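Local coordinates for protein diaminopimelate decarboxylase (Methanocaldococcus jannaschii, PDB 1TWI) that catalyses the pyridoxal-phosphate-dependent decarboxylation of meso-diaminopimelate to L-lysine, the last step of lysine biosynthesis, as a homodimer, at residues G304-I309 and D371-G376; T315-I320 and S352-L357. All coordinates share one frame; numbering follows the deposited sequence.

Contact 1: G304-I309 and D371-G376; sequences GKVHHI and DKVEVG
Lys305 lies alongside Gly376 with the aliphatic part of its chain, CD coming to 4.1 Å from Gly376 O. Val306 makes a large share of the contact. Its carbonyl oxygen accepts the one hydrogen bond between the two segments, from Gly376 N at 2.8 Å, with the N-H in the carbonyl plane and pointing nearly straight at the oxygen (160°). Its side chain turns the same way: CG1, anti to the backbone N (chi1 177°), lies against the Glu374 carbonyl and Val375 CA, while CG2 meets Val373 CG1 at 3.6 Å, and both valines also pack on Val318. Residues 371-376 form the connection between strands 363-371 and 378-382 of the C-terminal beta domain, and the bond to Val306 falls just before strand 378-382 pairs antiparallel with strand 300-311. Next come His307 and His308, the two residues of a classic beta bulge opposite Met319. Their side chains turn away from the loop, His307 to Asp321 and His308 to Ser137 of the second subunit, while Val375 CG2 lies 3.7 Å from His307 O. Beyond the bulge, Ile309 faces the loop again; its chain, extended at chi2 (170°), carries CD1 against the Val373-Glu374 backbone, 3.7 Å from Glu374 CA.

Contact 2: T315-I320 and S352-L357; sequences TKWVMI and SIAGGL
Two neighbouring parallel strands, 316-320 and 348-354, meet here in the mixed sheet of the C-terminal domain; the axes of 316-320 and 352-354 are 4.8 Å apart and inclined by 29°. Four backbone hydrogen bonds join them in regular alternation: Ser352 N to Lys316 O, Val318 N to Ser352 O, Ala354 N to Val318 O and Ile320 N to Ala354 O. On one face the Trp317 indole, with CG anti to its carbonyl carbon (chi1 -70°), lies over the neighbouring strand. Ser352 CB sits over its six-membered ring, 3.8 Å from the centroid, in a CH-pi contact, and Ala354 CB approaches the same ring obliquely, 3.9 Å from Trp317 CE3. Met319 SD comes to 4.2 Å from Ala354 CB on this face, which touches the second subunit. Val318 and Ile353 occupy the other face, where Ile353 CG2 packs 3.8 Å from Ile320 CD1. Past the last bond a water donates to Ile320 O at 2.7 Å and is held weakly by Gly356 N. Gly355 O accepts bonds from Lys179 and Asn113 of the second subunit. Strand 348-354 thus leads at the dimer interface into the active-site loop bearing Cys358, the predicted proton donor, and Glu359, which lines the bound-lysine pocket.

Contacts 1 and 2 both reach the same mixed beta sheet, their centres 9 Å apart, and share the hairpin of strands 300-311 and 316-320. Along the chain the order is 304-309, 315-320, 352-357 and 371-376, so both segments of contact 2 fall between those of contact 1. The two meet directly at the bulge, where probable hydrogen bonds run from Met319 N to His308 O (2.8 Å) and from His307 N to Met319 O (2.9 Å). Contact 1, partly buried and away from the annotated sites, packs a loop against strand 300-311, whereas contact 2 is buried and leads towards the active site. Both touch the second subunit, linking this beta domain to the dimer interface.

Contact 1: G304-I309 and D371-G376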
ATOM      1  N   GLY A 304     -11.786  14.605   4.559  1.00 11.74           N
ATOM      2  CA  GLY A 304     -12.462  13.954   3.455  1.00 15.39           C
ATOM      3  C   GLY A 304     -13.908  14.440   3.430  1.00 15.38           C
ATOM      4  O   GLY A 304     -14.576  14.469   4.463  1.00 16.14           O
ATOM      5  N   LYS A 305     -14.372  14.854   2.266  1.00 15.57           N
ATOM      6  CA  LYS A 305     -15.713  15.313   2.161  1.00 15.76           C
ATOM      7  C   LYS A 305     -16.678  14.151   1.929  1.00 15.12           C
ATOM      8  O   LYS A 305     -16.373  13.152   1.210  1.00 14.43           O
ATOM      9  CB  LYS A 305     -15.823  16.359   1.042  1.00 19.62           C
ATOM     10  CG  LYS A 305     -17.279  16.818   0.751  1.00 23.63           C
ATOM     11  CD  LYS A 305     -17.337  18.165  -0.068  1.00 26.97           C
ATOM     12  CE  LYS A 305     -16.826  18.009  -1.486  1.00 29.09           C
ATOM     13  NZ  LYS A 305     -17.058  19.302  -2.235  1.00 32.38           N
ATOM     14  N   VAL A 306     -17.854  14.284   2.532  1.00 13.31           N
ATOM     15  CA  VAL A 306     -18.912  13.286   2.388  1.00 13.21           C
ATOM     16  C   VAL A 306     -19.682  13.465   1.097  1.00 13.15           C
ATOM     17  O   VAL A 306     -20.308  14.521   0.894  1.00 13.14           O
ATOM     18  CB  VAL A 306     -19.899  13.398   3.569  1.00 14.46           C
ATOM     19  CG1 VAL A 306     -21.050  12.404   3.367  1.00 14.20           C
ATOM     20  CG2 VAL A 306     -19.123  13.070   4.893  1.00 11.53           C
ATOM     21  N   HIS A 307     -19.659  12.456   0.220  1.00 13.53           N
ATOM     22  CA  HIS A 307     -20.417  12.611  -1.039  1.00 15.30           C
ATOM     23  C   HIS A 307     -21.720  11.833  -1.004  1.00 14.98           C
ATOM     24  O   HIS A 307     -22.663  12.197  -1.707  1.00 15.46           O
ATOM     25  CB  HIS A 307     -19.560  12.175  -2.247  1.00 15.32           C
ATOM     26  CG  HIS A 307     -18.427  13.103  -2.522  1.00 17.26           C
ATOM     27  ND1 HIS A 307     -18.450  14.022  -3.542  1.00 18.01           N
ATOM     28  CD2 HIS A 307     -17.251  13.301  -1.867  1.00 18.63           C
ATOM     29  CE1 HIS A 307     -17.343  14.747  -3.514  1.00 18.01           C
ATOM     30  NE2 HIS A 307     -16.598  14.330  -2.503  1.00 17.52           N
ATOM     31  N   HIS A 308     -21.797  10.790  -0.179  1.00 15.62           N
ATOM     32  CA  HIS A 308     -23.039   9.986  -0.106  1.00 16.11           C
ATOM     33  C   HIS A 308     -23.279   9.405   1.275  1.00 17.24           C
ATOM     34  O   HIS A 308     -22.322   9.077   1.992  1.00 16.49           O
ATOM     35  CB  HIS A 308     -22.981   8.797  -1.059  1.00 15.93           C
ATOM     36  CG  HIS A 308     -22.793   9.175  -2.489  1.00 15.65           C
ATOM     37  ND1 HIS A 308     -23.801   9.727  -3.235  1.00 16.07           N
ATOM     38  CD2 HIS A 308     -21.729   9.056  -3.325  1.00 15.87           C
ATOM     39  CE1 HIS A 308     -23.379   9.940  -4.468  1.00 16.28           C
ATOM     40  NE2 HIS A 308     -22.121   9.541  -4.552  1.00 15.52           N
ATOM     41  N   ILE A 309     -24.559   9.319   1.653  1.00 16.28           N
ATOM     42  CA  ILE A 309     -24.946   8.654   2.897  1.00 17.22           C
ATOM     43  C   ILE A 309     -25.789   7.466   2.428  1.00 17.82           C
ATOM     44  O   ILE A 309     -26.630   7.590   1.522  1.00 19.21           O
ATOM     45  CB  ILE A 309     -25.775   9.565   3.821  1.00 18.03           C
ATOM     46  CG1 ILE A 309     -24.901  10.762   4.276  1.00 20.09           C
ATOM     47  CG2 ILE A 309     -26.296   8.722   5.015  1.00 17.96           C
ATOM     48  CD1 ILE A 309     -25.631  11.856   4.999  1.00 23.98           C
ATOM     49  N   ASP A 371     -21.097  13.580  15.168  1.00 16.06           N
ATOM     50  CA  ASP A 371     -22.168  14.572  15.000  1.00 17.52           C
ATOM     51  C   ASP A 371     -22.768  14.261  13.628  1.00 18.05           C
ATOM     52  O   ASP A 371     -22.038  13.976  12.657  1.00 15.99           O
ATOM     53  CB  ASP A 371     -21.638  16.007  15.029  1.00 18.91           C
ATOM     54  CG  ASP A 371     -21.301  16.474  16.460  1.00 25.14           C
ATOM     55  OD1 ASP A 371     -20.476  15.785  17.084  1.00 30.17           O
ATOM     56  OD2 ASP A 371     -21.853  17.507  16.956  1.00 25.78           O
ATOM     57  N   LYS A 372     -24.101  14.345  13.577  1.00 17.36           N
ATOM     58  CA  LYS A 372     -24.936  14.023  12.422  1.00 18.90           C
ATOM     59  C   LYS A 372     -24.268  14.383  11.091  1.00 17.23           C
ATOM     60  O   LYS A 372     -24.010  15.548  10.820  1.00 14.37           O
ATOM     61  CB  LYS A 372     -26.271  14.756  12.550  1.00 19.66           C
ATOM     62  CG  LYS A 372     -27.295  14.387  11.492  1.00 25.89           C
ATOM     63  CD  LYS A 372     -27.989  13.108  11.822  1.00 28.90           C
ATOM     64  CE  LYS A 372     -29.212  12.857  10.928  1.00 31.05           C
ATOM     65  NZ  LYS A 372     -28.830  12.757   9.470  1.00 32.79           N
ATOM     66  N   VAL A 373     -24.042  13.366  10.269  1.00 17.57           N
ATOM     67  CA  VAL A 373     -23.378  13.568   8.980  1.00 17.72           C
ATOM     68  C   VAL A 373     -24.325  13.902   7.819  1.00 18.07           C
ATOM     69  O   VAL A 373     -25.346  13.245   7.634  1.00 18.84           O
ATOM     70  CB  VAL A 373     -22.501  12.320   8.624  1.00 18.36           C
ATOM     71  CG1 VAL A 373     -21.783  12.558   7.282  1.00 17.92           C
ATOM     72  CG2 VAL A 373     -21.462  12.060   9.728  1.00 13.79           C
ATOM     73  N   GLU A 374     -24.014  14.981   7.094  1.00 17.59           N
ATOM     74  CA  GLU A 374     -24.778  15.379   5.910  1.00 19.18           C
ATOM     75  C   GLU A 374     -23.831  15.407   4.703  1.00 18.56           C
ATOM     76  O   GLU A 374     -22.635  15.581   4.861  1.00 16.89           O
ATOM     77  CB  GLU A 374     -25.415  16.754   6.148  1.00 22.04           C
ATOM     78  CG  GLU A 374     -26.336  16.683   7.409  1.00 28.24           C
ATOM     79  CD  GLU A 374     -26.792  18.034   7.922  1.00 32.72           C
ATOM     80  OE1 GLU A 374     -26.833  18.270   9.190  1.00 34.83           O
ATOM     81  OE2 GLU A 374     -27.142  18.855   7.043  1.00 36.09           O
ATOM     82  N   VAL A 375     -24.363  15.188   3.510  1.00 19.10           N
ATOM     83  CA  VAL A 375     -23.524  15.251   2.297  1.00 17.30           C
ATOM     84  C   VAL A 375     -22.947  16.629   2.298  1.00 16.38           C
ATOM     85  O   VAL A 375     -23.672  17.614   2.564  1.00 16.25           O
ATOM     86  CB  VAL A 375     -24.392  15.044   1.015  1.00 20.37           C
ATOM     87  CG1 VAL A 375     -23.604  15.466  -0.275  1.00 20.83           C
ATOM     88  CG2 VAL A 375     -24.826  13.580   0.939  1.00 18.77           C
ATOM     89  N   GLY A 376     -21.646  16.742   2.020  1.00 14.58           N
ATOM     90  CA  GLY A 376     -21.031  18.062   1.984  1.00 13.58           C
ATOM     91  C   GLY A 376     -20.254  18.357   3.257  1.00 13.49           C
ATOM     92  O   GLY A 376     -19.424  19.275   3.315  1.00 11.51           O
TER

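Contact 2: T315-I320 and S352-L357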
ATOM      1  N   THR A 315     -26.028  -1.315   8.667  1.00 28.24           N
ATOM      2  CA  THR A 315     -25.273  -0.145   9.056  1.00 26.91           C
ATOM      3  C   THR A 315     -25.506   1.068   8.202  1.00 23.31           C
ATOM      4  O   THR A 315     -25.950   0.976   7.050  1.00 22.16           O
ATOM      5  CB  THR A 315     -23.712  -0.449   9.177  1.00 29.60           C
ATOM      6  OG1 THR A 315     -22.966   0.311   8.225  1.00 30.85           O
ATOM      7  CG2 THR A 315     -23.420  -1.906   8.983  1.00 29.07           C
ATOM      8  N   LYS A 316     -25.308   2.229   8.813  1.00 21.24           N
ATOM      9  CA  LYS A 316     -25.459   3.454   8.048  1.00 19.75           C
ATOM     10  C   LYS A 316     -24.032   3.850   7.642  1.00 18.76           C
ATOM     11  O   LYS A 316     -23.153   4.092   8.476  1.00 16.44           O
ATOM     12  CB  LYS A 316     -26.124   4.563   8.864  1.00 20.77           C
ATOM     13  CG  LYS A 316     -26.389   5.819   8.043  1.00 21.82           C
ATOM     14  CD  LYS A 316     -27.352   6.730   8.829  1.00 26.17           C
ATOM     15  CE  LYS A 316     -27.399   8.115   8.211  1.00 26.49           C
ATOM     16  NZ  LYS A 316     -28.547   8.968   8.660  1.00 25.52           N
ATOM     17  N   TRP A 317     -23.815   3.837   6.333  1.00 17.75           N
ATOM     18  CA  TRP A 317     -22.510   4.154   5.769  1.00 17.24           C
ATOM     19  C   TRP A 317     -22.452   5.592   5.314  1.00 15.59           C
ATOM     20  O   TRP A 317     -23.409   6.113   4.744  1.00 15.97           O
ATOM     21  CB  TRP A 317     -22.229   3.300   4.549  1.00 16.05           C
ATOM     22  CG  TRP A 317     -21.995   1.865   4.813  1.00 16.33           C
ATOM     23  CD1 TRP A 317     -22.911   0.824   4.736  1.00 17.80           C
ATOM     24  CD2 TRP A 317     -20.761   1.282   5.213  1.00 14.03           C
ATOM     25  NE1 TRP A 317     -22.285  -0.357   5.088  1.00 15.29           N
ATOM     26  CE2 TRP A 317     -20.973  -0.089   5.382  1.00 15.30           C
ATOM     27  CE3 TRP A 317     -19.487   1.799   5.443  1.00 14.75           C
ATOM     28  CZ2 TRP A 317     -19.951  -0.948   5.778  1.00 15.93           C
ATOM     29  CZ3 TRP A 317     -18.487   0.956   5.828  1.00 13.83           C
ATOM     30  CH2 TRP A 317     -18.716  -0.393   5.992  1.00 15.13           C
ATOM     31  N   VAL A 318     -21.302   6.198   5.548  1.00 14.19           N
ATOM     32  CA  VAL A 318     -21.003   7.570   5.172  1.00 14.01           C
ATOM     33  C   VAL A 318     -19.806   7.401   4.199  1.00 13.16           C
ATOM     34  O   VAL A 318     -18.786   6.818   4.576  1.00 11.93           O
ATOM     35  CB  VAL A 318     -20.634   8.352   6.484  1.00 14.65           C
ATOM     36  CG1 VAL A 318     -19.913   9.622   6.162  1.00 21.30           C
ATOM     37  CG2 VAL A 318     -21.947   8.668   7.253  1.00 17.25           C
ATOM     38  N   MET A 319     -19.949   7.857   2.945  1.00 13.23           N
ATOM     39  CA  MET A 319     -18.887   7.674   1.953  1.00 13.87           C
ATOM     40  C   MET A 319     -18.140   8.972   1.729  1.00 14.02           C
ATOM     41  O   MET A 319     -18.741   9.973   1.364  1.00 13.74           O
ATOM     42  CB  MET A 319     -19.473   7.228   0.601  1.00 13.05           C
ATOM     43  CG  MET A 319     -20.592   6.143   0.685  1.00 13.16           C
ATOM     44  SD  MET A 319     -19.994   4.637   1.449  1.00 15.18           S
ATOM     45  CE  MET A 319     -21.296   3.415   0.862  1.00 18.24           C
ATOM     46  N   ILE A 320     -16.823   8.946   1.926  1.00 15.72           N
ATOM     47  CA  ILE A 320     -16.041  10.149   1.740  1.00 13.54           C
ATOM     48  C   ILE A 320     -15.031  10.074   0.593  1.00 14.06           C
ATOM     49  O   ILE A 320     -14.727   8.974   0.091  1.00 14.00           O
ATOM     50  CB  ILE A 320     -15.296  10.549   3.067  1.00 13.73           C
ATOM     51  CG1 ILE A 320     -14.348   9.418   3.509  1.00 12.22           C
ATOM     52  CG2 ILE A 320     -16.357  10.858   4.217  1.00 12.10           C
ATOM     53  CD1 ILE A 320     -13.516   9.843   4.712  1.00 11.18           C
ATOM     54  N   SER A 352     -20.575   4.038   9.933  1.00 14.42           N
ATOM     55  CA  SER A 352     -19.296   3.449   9.522  1.00 15.01           C
ATOM     56  C   SER A 352     -18.831   4.364   8.363  1.00 14.95           C
ATOM     57  O   SER A 352     -19.640   4.871   7.595  1.00 14.88           O
ATOM     58  CB  SER A 352     -19.492   2.005   9.075  1.00 15.91           C
ATOM     59  OG  SER A 352     -19.813   1.179  10.202  1.00 15.00           O
ATOM     60  N   ILE A 353     -17.533   4.619   8.270  1.00 15.50           N
ATOM     61  CA  ILE A 353     -17.031   5.584   7.287  1.00 16.12           C
ATOM     62  C   ILE A 353     -16.159   4.868   6.267  1.00 15.50           C
ATOM     63  O   ILE A 353     -15.206   4.204   6.648  1.00 16.50           O
ATOM     64  CB  ILE A 353     -16.109   6.678   7.959  1.00 15.65           C
ATOM     65  CG1 ILE A 353     -16.884   7.550   8.994  1.00 15.84           C
ATOM     66  CG2 ILE A 353     -15.629   7.655   6.908  1.00 12.97           C
ATOM     67  CD1 ILE A 353     -16.923   6.998  10.364  1.00 17.53           C
ATOM     68  N   ALA A 354     -16.459   5.032   4.993  1.00 16.07           N
ATOM     69  CA  ALA A 354     -15.672   4.362   3.937  1.00 15.73           C
ATOM     70  C   ALA A 354     -15.214   5.286   2.818  1.00 15.45           C
ATOM     71  O   ALA A 354     -15.854   6.308   2.544  1.00 13.71           O
ATOM     72  CB  ALA A 354     -16.535   3.248   3.296  1.00 16.21           C
ATOM     73  N   GLY A 355     -14.136   4.874   2.135  1.00 14.05           N
ATOM     74  CA  GLY A 355     -13.660   5.615   0.984  1.00 16.11           C
ATOM     75  C   GLY A 355     -14.372   4.990  -0.221  1.00 16.59           C
ATOM     76  O   GLY A 355     -15.224   4.114  -0.053  1.00 16.19           O
ATOM     77  N   GLY A 356     -14.037   5.423  -1.435  1.00 16.13           N
ATOM     78  CA  GLY A 356     -14.708   4.867  -2.601  1.00 17.77           C
ATOM     79  C   GLY A 356     -13.983   3.775  -3.410  1.00 17.45           C
ATOM     80  O   GLY A 356     -14.377   3.490  -4.556  1.00 17.95           O
ATOM     81  N   LEU A 357     -12.955   3.149  -2.842  1.00 16.75           N
ATOM     82  CA  LEU A 357     -12.242   2.136  -3.613  1.00 19.14           C
ATOM     83  C   LEU A 357     -12.980   0.801  -3.538  1.00 21.93           C
ATOM     84  O   LEU A 357     -13.729   0.546  -2.566  1.00 20.05           O
ATOM     85  CB  LEU A 357     -10.780   1.981  -3.113  1.00 15.80           C
ATOM     86  CG  LEU A 357      -9.839   3.152  -3.524  1.00 16.13           C
ATOM     87  CD1 LEU A 357     -10.025   4.372  -2.555  1.00 12.70           C
ATOM     88  CD2 LEU A 357      -8.343   2.658  -3.424  1.00 13.01           C
TER
HETATM   89  O   HOH W   1     -13.492   8.078  -2.176  1.00 25.88           O